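Local coordinates for sugar-binding transport ATP-binding protein (Pyrococcus horikoshii, PDB 1V43) that probably binds and hydrolyses ATP to power sugar uptake, as the nucleotide-binding subunit of an ABC transporter, at residues 24-29 with 50-55; 211-214 with 219-222. One frame throughout, in Å; residues are numbered along the deposited sequence.

Contact 1: 24-29 with 50-55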
loop_
_atom_site.group_PDB
_atom_site.type_symbol
_atom_site.label_atom_id
_atom_site.label_comp_id
_atom_site.label_asym_id
_atom_site.label_seq_id
_atom_site.Cartn_x
_atom_site.Cartn_y
_atom_site.Cartn_z
ATOM N N PHE A 24 2.247 -33.072 -4.397
ATOM C CA PHE A 24 1.985 -31.680 -4.738
ATOM C C PHE A 24 2.804 -31.173 -5.917
ATOM O O PHE A 24 4.027 -31.087 -5.835
ATOM C CB PHE A 24 2.266 -30.797 -3.519
ATOM C CG PHE A 24 1.958 -29.340 -3.735
ATOM C CD1 PHE A 24 0.674 -28.929 -4.078
ATOM C CD2 PHE A 24 2.943 -28.376 -3.555
ATOM C CE1 PHE A 24 0.373 -27.577 -4.235
ATOM C CE2 PHE A 24 2.651 -27.023 -3.709
ATOM C CZ PHE A 24 1.361 -26.623 -4.050
ATOM N N THR A 25 2.125 -30.843 -7.014
ATOM C CA THR A 25 2.799 -30.296 -8.183
ATOM C C THR A 25 2.981 -28.801 -7.910
ATOM O O THR A 25 2.025 -28.031 -7.995
ATOM C CB THR A 25 1.961 -30.511 -9.465
ATOM O OG1 THR A 25 2.025 -31.894 -9.843
ATOM C CG2 THR A 25 2.480 -29.653 -10.616
ATOM N N ALA A 26 4.205 -28.407 -7.557
ATOM C CA ALA A 26 4.516 -27.013 -7.256
ATOM C C ALA A 26 4.651 -26.168 -8.512
ATOM O O ALA A 26 4.298 -24.991 -8.506
ATOM C CB ALA A 26 5.791 -26.921 -6.429
ATOM N N VAL A 27 5.169 -26.767 -9.580
ATOM C CA VAL A 27 5.330 -26.081 -10.857
ATOM C C VAL A 27 4.870 -27.043 -11.952
ATOM O O VAL A 27 5.460 -28.099 -12.150
ATOM C CB VAL A 27 6.798 -25.668 -11.093
ATOM C CG1 VAL A 27 6.949 -25.080 -12.491
ATOM C CG2 VAL A 27 7.231 -24.645 -10.042
ATOM N N ASN A 28 3.822 -26.665 -12.674
ATOM C CA ASN A 28 3.248 -27.540 -13.686
ATOM C C ASN A 28 3.521 -27.189 -15.136
ATOM O O ASN A 28 2.871 -26.302 -15.689
ATOM C CB ASN A 28 1.734 -27.612 -13.476
ATOM C CG ASN A 28 1.101 -28.827 -14.137
ATOM O OD1 ASN A 28 1.505 -29.248 -15.224
ATOM N ND2 ASN A 28 0.092 -29.390 -13.482
ATOM N N LYS A 29 4.458 -27.911 -15.754
ATOM C CA LYS A 29 4.816 -27.714 -17.160
ATOM C C LYS A 29 4.990 -26.256 -17.588
ATOM O O LYS A 29 4.358 -25.778 -18.531
ATOM C CB LYS A 29 3.779 -28.394 -18.072
ATOM C CG LYS A 29 3.772 -29.918 -17.970
ATOM C CD LYS A 29 2.872 -30.550 -19.032
ATOM C CE LYS A 29 2.933 -32.076 -18.982
ATOM N NZ LYS A 29 2.020 -32.697 -19.988
ATOM N N LYS A 50 6.466 -19.567 -7.969
ATOM C CA LYS A 50 7.485 -18.614 -8.407
ATOM C C LYS A 50 8.821 -18.817 -7.715
ATOM O O LYS A 50 9.870 -18.741 -8.344
ATOM C CB LYS A 50 6.994 -17.171 -8.203
ATOM C CG LYS A 50 6.780 -16.731 -6.759
ATOM C CD LYS A 50 6.146 -15.345 -6.740
ATOM C CE LYS A 50 6.048 -14.777 -5.334
ATOM N NZ LYS A 50 5.125 -15.575 -4.490
ATOM N N THR A 51 8.792 -19.094 -6.421
ATOM C CA THR A 51 10.034 -19.308 -5.702
ATOM C C THR A 51 10.682 -20.627 -6.103
ATOM O O THR A 51 11.907 -20.698 -6.278
ATOM C CB THR A 51 9.795 -19.269 -4.193
ATOM O OG1 THR A 51 9.261 -17.988 -3.842
ATOM C CG2 THR A 51 11.102 -19.492 -3.430
ATOM N N THR A 52 9.866 -21.670 -6.264
ATOM C CA THR A 52 10.388 -22.971 -6.657
ATOM C C THR A 52 11.073 -22.833 -8.014
ATOM O O THR A 52 12.151 -23.382 -8.220
ATOM C CB THR A 52 9.277 -24.045 -6.763
ATOM O OG1 THR A 52 8.637 -24.207 -5.489
ATOM C CG2 THR A 52 9.883 -25.377 -7.199
ATOM N N THR A 53 10.441 -22.096 -8.928
ATOM C CA THR A 53 11.004 -21.855 -10.256
ATOM C C THR A 53 12.357 -21.136 -10.138
ATOM O O THR A 53 13.331 -21.545 -10.766
ATOM C CB THR A 53 10.050 -20.999 -11.125
ATOM O OG1 THR A 53 8.799 -21.684 -11.275
ATOM C CG2 THR A 53 10.654 -20.737 -12.511
ATOM N N LEU A 54 12.428 -20.080 -9.330
ATOM C CA LEU A 54 13.695 -19.370 -9.170
ATOM C C LEU A 54 14.786 -20.327 -8.677
ATOM O O LEU A 54 15.904 -20.306 -9.190
ATOM C CB LEU A 54 13.569 -18.207 -8.184
ATOM C CG LEU A 54 14.707 -17.181 -8.264
ATOM C CD1 LEU A 54 14.570 -16.406 -9.561
ATOM C CD2 LEU A 54 14.653 -16.219 -7.084
ATOM N N ARG A 55 14.445 -21.165 -7.699
ATOM C CA ARG A 55 15.382 -22.130 -7.130
ATOM C C ARG A 55 15.849 -23.160 -8.161
ATOM O O ARG A 55 17.001 -23.574 -8.135
ATOM C CB ARG A 55 14.754 -22.819 -5.902
ATOM C CG ARG A 55 14.615 -21.875 -4.699
ATOM C CD ARG A 55 13.874 -22.499 -3.519
ATOM N NE ARG A 55 14.471 -23.758 -3.070
ATOM C CZ ARG A 55 15.578 -23.867 -2.336
ATOM N NH1 ARG A 55 16.250 -22.792 -1.937
ATOM N NH2 ARG A 55 16.013 -25.071 -1.995
#
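Val-27 meets the helix that follows the P-loop chiefly through its methyl CG2, which lies 3.9 Å from CB of Thr-52 and 3.6 Å from OG1 of Thr-53. Its first torsion (chi1 174°) sets CG1 anti to the backbone N and turns CG2 toward the helix. The valine side chain as a whole runs past that of Thr-52 in the opposite direction and crosses that of Thr-53 at roughly a right angle. Both threonines have the same conformation, chi1 about -60°, with OG1 beside their own backbone N. For Thr-53 this directs the hydroxyl back along the helix to a hydrogen bond with Gly-49 O, so the oxygen touching Val-27 already has a polar partner. One residue earlier, Ala-26 CB approaches Thr-52 OG1 at 4.0 Å, a loose van der Waals contact. Consecutive residues can both face the helix because Ala-26 and Val-27 form a classic beta bulge opposite Lys-19. Lys-50, Thr-51 and Thr-52 belong to the ATP site, vacant in this chain; Ala-26 touches Phe-21 of the same site. Strand 24-34 edges the antiparallel sheet beside strand 12-21, while Leu-54 of helix 50-58 packs on strands 162-166 and 194-199 of the mixed sheet.

Contact 2: 211-214 with 219-222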
loop_
_atom_site.group_PDB
_atom_site.type_symbol
_atom_site.label_atom_id
_atom_site.label_comp_id
_atom_site.label_asym_id
_atom_site.label_seq_id
_atom_site.Cartn_x
_atom_site.Cartn_y
_atom_site.Cartn_z
ATOM N N ARG A 211 8.696 -7.206 -18.340
ATOM C CA ARG A 211 7.602 -8.124 -18.538
ATOM C C ARG A 211 7.301 -8.750 -17.194
ATOM O O ARG A 211 8.152 -8.807 -16.310
ATOM C CB ARG A 211 7.952 -9.189 -19.567
ATOM C CG ARG A 211 7.875 -8.698 -21.026
ATOM C CD ARG A 211 7.714 -9.880 -21.973
ATOM N NE ARG A 211 8.803 -10.846 -21.854
ATOM C CZ ARG A 211 8.748 -12.086 -22.327
ATOM N NH1 ARG A 211 9.780 -12.910 -22.188
ATOM N NH2 ARG A 211 7.649 -12.512 -22.930
ATOM N N ILE A 212 6.074 -9.209 -17.047
ATOM C CA ILE A 212 5.623 -9.818 -15.820
ATOM C C ILE A 212 4.988 -11.157 -16.179
ATOM O O ILE A 212 4.216 -11.254 -17.138
ATOM C CB ILE A 212 4.535 -8.920 -15.127
ATOM C CG1 ILE A 212 5.110 -7.567 -14.719
ATOM C CG2 ILE A 212 3.989 -9.609 -13.918
ATOM C CD1 ILE A 212 4.059 -6.628 -14.101
ATOM N N ALA A 213 5.318 -12.180 -15.410
ATOM C CA ALA A 213 4.752 -13.502 -15.608
ATOM C C ALA A 213 3.920 -13.805 -14.359
ATOM O O ALA A 213 4.470 -14.064 -13.294
ATOM C CB ALA A 213 5.863 -14.529 -15.760
ATOM N N VAL A 214 2.602 -13.762 -14.496
ATOM C CA VAL A 214 1.705 -14.022 -13.376
ATOM C C VAL A 214 1.525 -15.534 -13.201
ATOM O O VAL A 214 1.250 -16.257 -14.158
ATOM C CB VAL A 214 0.333 -13.376 -13.627
ATOM C CG1 VAL A 214 -0.528 -13.444 -12.372
ATOM C CG2 VAL A 214 0.520 -11.951 -14.091
ATOM N N GLN A 219 0.984 -22.762 -12.288
ATOM C CA GLN A 219 0.849 -22.511 -13.721
ATOM C C GLN A 219 1.107 -21.078 -14.134
ATOM O O GLN A 219 0.841 -20.138 -13.384
ATOM C CB GLN A 219 -0.547 -22.877 -14.214
ATOM C CG GLN A 219 -0.923 -24.345 -14.099
ATOM C CD GLN A 219 -1.822 -24.781 -15.242
ATOM O OE1 GLN A 219 -1.364 -24.940 -16.374
ATOM N NE2 GLN A 219 -3.109 -24.955 -14.958
ATOM N N LEU A 220 1.625 -20.921 -15.344
ATOM C CA LEU A 220 1.873 -19.600 -15.900
ATOM C C LEU A 220 0.548 -19.139 -16.486
ATOM O O LEU A 220 0.099 -19.658 -17.511
ATOM C CB LEU A 220 2.905 -19.673 -17.016
ATOM C CG LEU A 220 3.101 -18.366 -17.784
ATOM C CD1 LEU A 220 3.575 -17.261 -16.829
ATOM C CD2 LEU A 220 4.112 -18.592 -18.906
ATOM N N LEU A 221 -0.092 -18.178 -15.838
ATOM C CA LEU A 221 -1.365 -17.680 -16.342
ATOM C C LEU A 221 -1.187 -16.699 -17.487
ATOM O O LEU A 221 -1.925 -16.746 -18.476
ATOM C CB LEU A 221 -2.162 -17.023 -15.220
ATOM C CG LEU A 221 -2.548 -17.973 -14.086
ATOM C CD1 LEU A 221 -3.517 -17.274 -13.143
ATOM C CD2 LEU A 221 -3.197 -19.221 -14.670
ATOM N N GLN A 222 -0.193 -15.824 -17.378
ATOM C CA GLN A 222 0.027 -14.840 -18.430
ATOM C C GLN A 222 1.391 -14.169 -18.315
ATOM O O GLN A 222 1.913 -13.975 -17.221
ATOM C CB GLN A 222 -1.080 -13.762 -18.359
ATOM C CG GLN A 222 -0.987 -12.644 -19.411
ATOM C CD GLN A 222 -2.214 -11.724 -19.439
ATOM O OE1 GLN A 222 -3.183 -11.910 -18.694
ATOM N NE2 GLN A 222 -2.169 -10.725 -20.304
#
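Val-214 joins this hairpin through both of its backbone polar groups. Its N donates to Gln-222 O at 2.8 Å, and its O accepts from Leu-221 N at 2.9 Å; both bonds are moderately bent. Since two successive residues, Leu-221 and Gln-222, answer the single Val-214, the pairing is a classic beta bulge. The short strand segments lie at 128° to each other, well short of strictly antiparallel. Gln-222 O is also approached by Ala-213 CA, in a CA-H...O contact of 3.3 Å. Apolar contact is slight: Leu-220, with CG anti to its backbone N (chi1 172°), brings CD1 toward 211-214, to 3.7 Å from Ala-213 CB, and the same methyl lies against Val-214 O.

Beyond this shell, the amide of Gln-222 turns off from 211-214 to partners of its own. Its OE1 accepts from Asn-234 N and its NE2 donates to Arg-232 O, which fixes both ends of the amide, while Leu-221 O takes a bond from Asn-234 ND2. Strand 219-224 is the outermost of the mixed sheet within this chain, whereas strand 211-216 has strand 39-43 along its other edge. Val-214, Leu-221 and Gln-222 pack on Val-238 of helix 236-241, and Ile-212 packs on helices 202-208 and 226-231.

The two contacts illustrate how one bulge motif serves different chemistry within the ATP-binding domain. In contact 1 it presents two small apolar side chains to a helix, a mostly buried join made by van der Waals packing between the antiparallel sheet and the P-loop helix. In contact 2 it lies within the pairing itself, where main-chain hydrogen bonds tie the edge strand to the mixed sheet and both leucines remain partly exposed. They share no helix or strand, yet their centres are only about 13 Å apart, and Asn-28 CB packs at 4.3 Å from Gln-219 CG, while Asn-28 also bonds through its backbone to Gly-218.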